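Local coordinates for cell wall binding protein cwp8 (Peptoclostridium difficile, PDB 5J6Q) that probably anchors itself to the bacterial cell wall through its three CWB2 modules, as a cell wall protein associated with the S-layer, at residues A435-Q439 against F440-I444. Sequence-based numbering, arbitrary orientation.
Sequences ARAAQ and FGAPI
Ala437 O, in the last turn of helix 434-438, takes two hydrogen bonds from the loop that leaves the helix. Phe440 N reaches it at 2.9 Å, standing well above the carbonyl plane, along a nearly straight N-H path (162°). Ala442 N comes from the opposite face at 3.2 Å. This second bond is more bent, at 137°. Between these donors the chain turns at Gly441, whose positive phi swings the backbone away from its helical course. Just before Phe440, Gln439 N makes a helical i to i-4 bond to Ala435 O.

Arg436 brings its guanidinium over the rim of one face of the Phe440 ring. Its CG stands anti to the backbone N and the chain turns about the CB-CG bond, which carries the group outward to Phe440; CE1 sits over the guanidinium centre, 3.3 Å from Arg436 CZ, with the two planes 34° apart. Arg436 O meets the same ring differently, in plane at its edge, 3.2 Å from Phe440 CD1. The Gln439 side chain, extended beyond CG, runs beside the ring, with OE1 3.4 Å from Phe440 CE1.

On the buried side, Ala437 CB packs at 3.9 Å against Ile444 CG1 and at 4.0 Å against Ala442 CB. Ala437 and Ala442 also touch Phe420 of the neighbouring strand 418-423, and Pro443 forms a backbone hydrogen bond with Phe420 as the loop enters strand 444-447, an outer strand of the parallel sheet. The segment is thus a helix-to-strand connection within a CWB2 module, and its chemistry is divided: two backbone N-H groups satisfied by one carbonyl fix the turn, small apolar groups seat its inner side, and a partly exposed guanidinium lies against the rim of an exposed aromatic ring.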
loop_
_atom_site.group_PDB
_atom_site.type_symbol
_atom_site.label_atom_id
_atom_site.label_comp_id
_atom_site.label_asym_id
_atom_site.label_seq_id
_atom_site.Cartn_x
_atom_site.Cartn_y
_atom_site.Cartn_z
ATOM N N ALA A 435 26.142 0.195 -16.227
ATOM C CA ALA A 435 26.368 0.823 -14.923
ATOM C C ALA A 435 27.883 0.897 -14.648
ATOM O O ALA A 435 28.353 1.914 -14.263
ATOM C CB ALA A 435 25.697 0.007 -13.814
ATOM N N ARG A 436 28.598 -0.225 -14.852
ATOM C CA ARG A 436 30.024 -0.309 -14.555
ATOM C C ARG A 436 30.762 0.724 -15.354
ATOM O O ARG A 436 31.615 1.417 -14.759
ATOM C CB ARG A 436 30.513 -1.728 -14.852
ATOM C CG ARG A 436 31.998 -1.833 -14.958
ATOM C CD ARG A 436 32.548 -1.632 -13.535
ATOM N NE ARG A 436 33.993 -1.708 -13.508
ATOM C CZ ARG A 436 34.700 -1.978 -12.405
ATOM N NH1 ARG A 436 36.024 -2.025 -12.467
ATOM N NH2 ARG A 436 34.085 -2.204 -11.233
ATOM N N ALA A 437 30.416 0.877 -16.663
ATOM C CA ALA A 437 31.089 1.861 -17.470
ATOM C C ALA A 437 30.747 3.263 -17.010
ATOM O O ALA A 437 31.676 4.088 -16.898
ATOM C CB ALA A 437 30.726 1.724 -18.911
ATOM N N ALA A 438 29.437 3.546 -16.730
ATOM C CA ALA A 438 29.035 4.856 -16.266
ATOM C C ALA A 438 29.792 5.148 -14.974
ATOM O O ALA A 438 30.124 6.284 -14.711
ATOM C CB ALA A 438 27.544 4.927 -15.974
ATOM N N GLN A 439 30.014 4.134 -14.184
ATOM C CA GLN A 439 30.655 4.295 -12.880
ATOM C C GLN A 439 32.197 4.617 -13.012
ATOM O O GLN A 439 32.821 4.939 -12.009
ATOM C CB GLN A 439 30.490 3.004 -12.088
ATOM C CG GLN A 439 30.989 3.163 -10.663
ATOM C CD GLN A 439 31.077 1.891 -9.892
ATOM O OE1 GLN A 439 31.972 1.707 -9.034
ATOM N NE2 GLN A 439 30.176 0.984 -10.116
ATOM N N PHE A 440 32.774 4.539 -14.226
ATOM C CA PHE A 440 34.210 4.731 -14.351
ATOM C C PHE A 440 34.586 5.573 -15.537
ATOM O O PHE A 440 35.748 5.540 -15.882
ATOM C CB PHE A 440 34.946 3.359 -14.459
ATOM C CG PHE A 440 35.052 2.607 -13.156
ATOM C CD1 PHE A 440 34.043 1.771 -12.741
ATOM C CD2 PHE A 440 36.150 2.767 -12.332
ATOM C CE1 PHE A 440 34.124 1.111 -11.532
ATOM C CE2 PHE A 440 36.226 2.100 -11.119
ATOM C CZ PHE A 440 35.208 1.276 -10.729
ATOM N N GLY A 441 33.667 6.310 -16.174
ATOM C CA GLY A 441 34.073 7.124 -17.310
ATOM C C GLY A 441 34.523 6.297 -18.510
ATOM O O GLY A 441 35.045 6.837 -19.488
ATOM N N ALA A 442 34.296 4.979 -18.448
ATOM C CA ALA A 442 34.649 4.070 -19.531
ATOM C C ALA A 442 33.712 4.164 -20.716
ATOM O O ALA A 442 32.489 4.057 -20.571
ATOM C CB ALA A 442 34.667 2.650 -19.021
ATOM N N PRO A 443 34.237 4.448 -21.920
ATOM C CA PRO A 443 33.354 4.513 -23.072
ATOM C C PRO A 443 32.897 3.116 -23.463
ATOM O O PRO A 443 33.508 2.091 -23.107
ATOM C CB PRO A 443 34.225 5.185 -24.152
ATOM C CG PRO A 443 35.632 5.000 -23.675
ATOM C CD PRO A 443 35.551 5.047 -22.206
ATOM N N ILE A 444 31.837 3.083 -24.256
ATOM C CA ILE A 444 31.316 1.842 -24.709
ATOM C C ILE A 444 31.376 2.004 -26.183
ATOM O O ILE A 444 30.598 2.772 -26.744
ATOM C CB ILE A 444 29.849 1.625 -24.229
ATOM C CG1 ILE A 444 29.807 1.281 -22.715
ATOM C CG2 ILE A 444 29.221 0.532 -25.050
ATOM C CD1 ILE A 444 28.351 1.391 -22.162
#